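Local structure of putative membrane protein mmpL11 (Mycobacterium tuberculosis, 4Y0L) at residues A[4-9]-A[81-86]; A[24-29]-A[50-55]. The protein belongs to the RND family of membrane proteins and, like other MmpL members, probably transports lipids across the mycobacterial inner membrane. One frame throughout, in Å; residues are numbered along the deposited sequence.

How the contacts relate
From the N terminus, strand 2-7 supplies the first side of contact 1 and helix 19-29, which follows it, the first side of contact 2. The chain then makes strand 37-43 and returns in strand 49-55, which closes contact 2 over a loop of 20 residues. Only after helix 66-80 does strand 84-87 come back to strand 2-7 and close contact 1 across 71 residues, so contact 2 is nested inside contact 1. The two meet in one sheet, where Val4 O lies 2.8 Å from Leu52 N, a probable hydrogen bond, and under helix 19-29, where Val6 CG1 packs on Ile25 CD1 at 3.8 Å. Contact 1 joins strand to strand, contact 2 helix to sheet.

Contact 1 of 2, residues A[4-9]-A[81-86]; sequences VLVRFD and GAAQVD
Arg7 lays its guanidinium over the Gln84 amide as a stack, the planes 22° apart, with Gln84 OE1 3.4 Å from Arg7 CZ and above the centre of the group. Bends at chi2 (119°) and chi3 fold the arginine back over the neighbouring strand, whereas the Gln84 chain runs straight to meet it. At the guanidinium edge the Asp86 carboxylate, its plane turned 42°, brings only OD2 close: it forms a salt bridge with Arg7 NH1, modelled at a doubtfully short 2.5 Å. A water placed between Asp86 OD2 and Leu5 O lies in plane at that edge. These groups share one face of an antiparallel strand pair, the first and last of a ferredoxin-like beta-alpha-beta-beta-alpha-beta fold. In this pair Leu5 with Asp86 and Arg7 with Gln84 are hydrogen-bonded in both directions, by Leu5 N to Asp86 O and Arg7 N to Gln84 O (each 2.9 Å) and the return bonds Asp86 N to Leu5 O and Gln84 N to Arg7 O; Val6 and Val85 form the non-hydrogen-bonded pair between them. On the helix-covered face, Val4 CG1 meets Val85 CG1 at 3.8 Å, and Val6 CG1 approaches Ala83 CB at 4.0 Å. Phe8, stacked with His18, brings CE1 obliquely to Ala83 CB (3.6 Å).

Contact 2 of 2, residues A[24-29]-A[50-55]; sequences AIRHRI and ALLSAV
Leu52 rises from its strand toward the helix, and its CD1 meets two isoleucines one helical turn apart: Ile25 CG2 at 3.8 Å and Ile29 CD1 at 4.0 Å. The Leu52 side chain stands at about a right angle to Ile25 but runs obliquely past Ile29. In Ile29, CG2 is directed away from the backbone N while CG1 lies beside it (chi1 -70°), and this splits the work of the two branches: CD1 serves Leu52, while CG2 presses on Ala54 CB at 3.6 Å, two residues further along the same strand face. Ile25 and Ile29 also touch Val6 and Val4 of the adjacent strand, so each spans two neighbouring strands on one face of the sheet.

Beside this branched-chain packing, the methylene part of a charged residue takes part. The extended Arg26 chain crosses Leu52 at about a right angle, its CD 4.1 Å from Leu52 CD2, and carries its head on to strand 37-43, where NE and NH2 are hydrogen-bonded to the carbonyl oxygens of Ala39 and Val38.

No hydrogen bond links 24-29 to 50-55: the helix bonds along itself, as from Ile29 N to Ile25 O (3.0 Å), while the strand pairs with its two neighbours, as Leu52 does with Val4. The segment axes approach to 9.8 Å and run 16° from parallel, marking helix-on-sheet packing of the first helix against an inner strand in a two-layer alpha+beta sandwich of ferredoxin-like topology.

Contact 1 of 2, residues A[4-9]-A[81-86]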
loop_
_atom_site.group_PDB
_atom_site.type_symbol
_atom_site.label_atom_id
_atom_site.label_comp_id
_atom_site.label_asym_id
_atom_site.label_seq_id
_atom_site.Cartn_x
_atom_site.Cartn_y
_atom_site.Cartn_z
ATOM N N VAL A 4 -0.476 5.051 2.351
ATOM C CA VAL A 4 -0.323 4.496 1.009
ATOM C C VAL A 4 -1.670 3.989 0.503
ATOM O O VAL A 4 -2.324 3.179 1.160
ATOM C CB VAL A 4 0.709 3.350 0.979
ATOM C CG1 VAL A 4 0.798 2.733 -0.415
ATOM C CG2 VAL A 4 2.072 3.857 1.417
ATOM N N LEU A 5 -2.071 4.474 -0.669
ATOM C CA LEU A 5 -3.361 4.132 -1.258
ATOM C C LEU A 5 -3.179 3.257 -2.496
ATOM O O LEU A 5 -2.417 3.602 -3.397
ATOM C CB LEU A 5 -4.129 5.404 -1.625
ATOM C CG LEU A 5 -5.593 5.215 -2.024
ATOM C CD1 LEU A 5 -6.451 4.926 -0.802
ATOM C CD2 LEU A 5 -6.105 6.437 -2.765
ATOM N N VAL A 6 -3.887 2.131 -2.532
ATOM C CA VAL A 6 -3.804 1.199 -3.652
ATOM C C VAL A 6 -5.156 1.079 -4.351
ATOM O O VAL A 6 -6.145 0.693 -3.732
ATOM C CB VAL A 6 -3.347 -0.201 -3.193
ATOM C CG1 VAL A 6 -3.001 -1.066 -4.397
ATOM C CG2 VAL A 6 -2.148 -0.094 -2.260
ATOM N N ARG A 7 -5.187 1.409 -5.640
ATOM C CA ARG A 7 -6.412 1.324 -6.433
ATOM C C ARG A 7 -6.308 0.218 -7.470
ATOM O O ARG A 7 -5.264 0.042 -8.102
ATOM C CB ARG A 7 -6.713 2.657 -7.129
ATOM C CG ARG A 7 -7.062 3.793 -6.181
ATOM C CD ARG A 7 -6.072 4.938 -6.287
ATOM N NE ARG A 7 -6.432 5.891 -7.334
ATOM C CZ ARG A 7 -5.601 6.797 -7.843
ATOM N NH1 ARG A 7 -4.347 6.872 -7.417
ATOM N NH2 ARG A 7 -6.022 7.624 -8.789
ATOM N N PHE A 8 -7.403 -0.519 -7.637
ATOM C CA PHE A 8 -7.490 -1.583 -8.628
ATOM C C PHE A 8 -8.500 -1.221 -9.710
ATOM O O PHE A 8 -9.468 -0.505 -9.455
ATOM C CB PHE A 8 -7.877 -2.901 -7.961
ATOM C CG PHE A 8 -6.861 -3.400 -6.980
ATOM C CD1 PHE A 8 -5.759 -4.118 -7.413
ATOM C CD2 PHE A 8 -7.005 -3.151 -5.625
ATOM C CE1 PHE A 8 -4.818 -4.580 -6.514
ATOM C CE2 PHE A 8 -6.068 -3.611 -4.720
ATOM C CZ PHE A 8 -4.972 -4.328 -5.165
ATOM N N ASP A 9 -8.271 -1.731 -10.914
ATOM C CA ASP A 9 -9.074 -1.369 -12.075
ATOM C C ASP A 9 -10.292 -2.271 -12.237
ATOM O O ASP A 9 -11.285 -1.870 -12.845
ATOM C CB ASP A 9 -8.224 -1.426 -13.347
ATOM C CG ASP A 9 -8.173 -0.097 -14.080
ATOM O OD1 ASP A 9 -9.183 0.637 -14.073
ATOM O OD2 ASP A 9 -7.115 0.211 -14.671
ATOM N N GLY A 81 2.607 -3.685 -9.473
ATOM C CA GLY A 81 2.307 -4.161 -10.811
ATOM C C GLY A 81 1.313 -3.258 -11.513
ATOM O O GLY A 81 1.554 -2.063 -11.670
ATOM N N ALA A 82 0.187 -3.831 -11.931
ATOM C CA ALA A 82 -0.815 -3.084 -12.686
ATOM C C ALA A 82 -1.637 -2.170 -11.780
ATOM O O ALA A 82 -2.234 -1.198 -12.245
ATOM C CB ALA A 82 -1.727 -4.040 -13.435
ATOM N N ALA A 83 -1.666 -2.478 -10.489
ATOM C CA ALA A 83 -2.417 -1.669 -9.534
ATOM C C ALA A 83 -1.769 -0.299 -9.379
ATOM O O ALA A 83 -0.554 -0.156 -9.520
ATOM C CB ALA A 83 -2.510 -2.372 -8.191
ATOM N N GLN A 84 -2.590 0.707 -9.094
ATOM C CA GLN A 84 -2.112 2.073 -8.926
ATOM C C GLN A 84 -1.768 2.334 -7.463
ATOM O O GLN A 84 -2.553 2.011 -6.575
ATOM C CB GLN A 84 -3.170 3.065 -9.414
ATOM C CG GLN A 84 -2.633 4.443 -9.754
ATOM C CD GLN A 84 -3.681 5.325 -10.406
ATOM O OE1 GLN A 84 -4.821 4.904 -10.615
ATOM N NE2 GLN A 84 -3.301 6.554 -10.733
ATOM N N VAL A 85 -0.593 2.908 -7.222
ATOM C CA VAL A 85 -0.144 3.220 -5.867
ATOM C C VAL A 85 0.181 4.704 -5.735
ATOM O O VAL A 85 0.702 5.322 -6.662
ATOM C CB VAL A 85 1.100 2.386 -5.478
ATOM C CG1 VAL A 85 1.662 2.826 -4.125
ATOM C CG2 VAL A 85 0.757 0.914 -5.437
ATOM N N ASP A 86 -0.134 5.265 -4.571
ATOM C CA ASP A 86 0.179 6.655 -4.266
ATOM C C ASP A 86 0.550 6.800 -2.797
ATOM O O ASP A 86 -0.149 6.290 -1.922
ATOM C CB ASP A 86 -1.004 7.564 -4.599
ATOM C CG ASP A 86 -1.220 7.717 -6.091
ATOM O OD1 ASP A 86 -0.611 8.631 -6.688
ATOM O OD2 ASP A 86 -1.998 6.927 -6.667
HETATM O O HOH W 1 -3.023 5.022 -5.313
#

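Contact 2 of 2, residues A[24-29]-A[50-55]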
loop_
_atom_site.group_PDB
_atom_site.type_symbol
_atom_site.label_atom_id
_atom_site.label_comp_id
_atom_site.label_asym_id
_atom_site.label_seq_id
_atom_site.Cartn_x
_atom_site.Cartn_y
_atom_site.Cartn_z
ATOM N N ALA A 24 1.742 -8.085 -0.577
ATOM C CA ALA A 24 3.095 -7.839 -1.074
ATOM C C ALA A 24 3.501 -6.388 -0.839
ATOM O O ALA A 24 4.621 -6.110 -0.422
ATOM C CB ALA A 24 3.191 -8.181 -2.555
ATOM N N ILE A 25 2.582 -5.468 -1.113
ATOM C CA ILE A 25 2.830 -4.047 -0.891
ATOM C C ILE A 25 3.042 -3.779 0.593
ATOM O O ILE A 25 3.943 -3.036 0.978
ATOM C CB ILE A 25 1.661 -3.185 -1.418
ATOM C CG1 ILE A 25 1.588 -3.281 -2.942
ATOM C CG2 ILE A 25 1.829 -1.722 -1.012
ATOM C CD1 ILE A 25 0.265 -2.849 -3.522
ATOM N N ARG A 26 2.204 -4.392 1.420
ATOM C CA ARG A 26 2.286 -4.233 2.865
ATOM C C ARG A 26 3.642 -4.695 3.397
ATOM O O ARG A 26 4.251 -4.033 4.238
ATOM C CB ARG A 26 1.155 -5.012 3.533
ATOM C CG ARG A 26 1.138 -4.914 5.046
ATOM C CD ARG A 26 -0.204 -5.350 5.613
ATOM N NE ARG A 26 -0.262 -5.202 7.068
ATOM C CZ ARG A 26 -0.185 -6.202 7.944
ATOM N NH1 ARG A 26 -0.053 -7.460 7.539
ATOM N NH2 ARG A 26 -0.248 -5.941 9.243
ATOM N N HIS A 27 4.111 -5.829 2.889
ATOM C CA HIS A 27 5.386 -6.405 3.305
ATOM C C HIS A 27 6.576 -5.530 2.913
ATOM O O HIS A 27 7.565 -5.453 3.644
ATOM C CB HIS A 27 5.540 -7.803 2.700
ATOM C CG HIS A 27 6.885 -8.420 2.926
ATOM N ND1 HIS A 27 7.897 -8.357 1.992
ATOM C CD2 HIS A 27 7.380 -9.122 3.971
ATOM C CE1 HIS A 27 8.960 -8.990 2.457
ATOM N NE2 HIS A 27 8.673 -9.462 3.656
ATOM N N ARG A 28 6.483 -4.872 1.761
ATOM C CA ARG A 28 7.564 -4.010 1.295
ATOM C C ARG A 28 7.598 -2.704 2.088
ATOM O O ARG A 28 8.666 -2.141 2.327
ATOM C CB ARG A 28 7.413 -3.713 -0.199
ATOM C CG ARG A 28 8.654 -3.103 -0.842
ATOM C CD ARG A 28 9.757 -4.136 -1.012
ATOM N NE ARG A 28 10.966 -3.570 -1.613
ATOM C CZ ARG A 28 12.132 -3.404 -0.987
ATOM N NH1 ARG A 28 12.292 -3.765 0.282
ATOM N NH2 ARG A 28 13.156 -2.877 -1.642
ATOM N N ILE A 29 6.425 -2.226 2.489
ATOM C CA ILE A 29 6.326 -1.026 3.314
ATOM C C ILE A 29 7.026 -1.248 4.652
ATOM O O ILE A 29 7.730 -0.369 5.145
ATOM C CB ILE A 29 4.850 -0.629 3.557
ATOM C CG1 ILE A 29 4.226 -0.108 2.263
ATOM C CG2 ILE A 29 4.736 0.449 4.642
ATOM C CD1 ILE A 29 2.714 -0.008 2.301
ATOM N N ALA A 50 -7.664 0.574 -1.215
ATOM C CA ALA A 50 -7.241 0.071 0.085
ATOM C C ALA A 50 -6.170 0.986 0.672
ATOM O O ALA A 50 -5.159 1.262 0.026
ATOM C CB ALA A 50 -6.717 -1.349 -0.037
ATOM N N LEU A 51 -6.399 1.453 1.896
ATOM C CA LEU A 51 -5.443 2.315 2.578
ATOM C C LEU A 51 -4.524 1.495 3.477
ATOM O O LEU A 51 -4.985 0.725 4.319
ATOM C CB LEU A 51 -6.165 3.381 3.406
ATOM C CG LEU A 51 -5.258 4.446 4.033
ATOM C CD1 LEU A 51 -4.827 5.473 2.993
ATOM C CD2 LEU A 51 -5.942 5.124 5.211
ATOM N N LEU A 52 -3.222 1.663 3.277
ATOM C CA LEU A 52 -2.213 1.075 4.150
ATOM C C LEU A 52 -1.470 2.184 4.886
ATOM O O LEU A 52 -0.840 3.037 4.261
ATOM C CB LEU A 52 -1.237 0.213 3.345
ATOM C CG LEU A 52 -1.824 -1.070 2.750
ATOM C CD1 LEU A 52 -0.916 -1.636 1.668
ATOM C CD2 LEU A 52 -2.065 -2.109 3.841
ATOM N N SER A 53 -1.558 2.168 6.214
ATOM C CA SER A 53 -0.940 3.197 7.042
ATOM C C SER A 53 0.227 2.634 7.845
ATOM O O SER A 53 0.065 1.686 8.618
ATOM C CB SER A 53 -1.975 3.816 7.983
ATOM O OG SER A 53 -2.370 2.895 8.985
ATOM N N ALA A 54 1.399 3.232 7.656
ATOM C CA ALA A 54 2.617 2.791 8.326
ATOM C C ALA A 54 3.059 3.794 9.377
ATOM O O ALA A 54 3.218 4.984 9.096
ATOM C CB ALA A 54 3.723 2.576 7.318
ATOM N N VAL A 55 3.262 3.302 10.594
ATOM C CA VAL A 55 3.785 4.130 11.665
ATOM C C VAL A 55 5.311 4.111 11.644
ATOM O O VAL A 55 5.935 3.076 11.388
ATOM C CB VAL A 55 3.276 3.668 13.036
ATOM C CG1 VAL A 55 3.865 4.528 14.139
ATOM C CG2 VAL A 55 1.758 3.722 13.084
#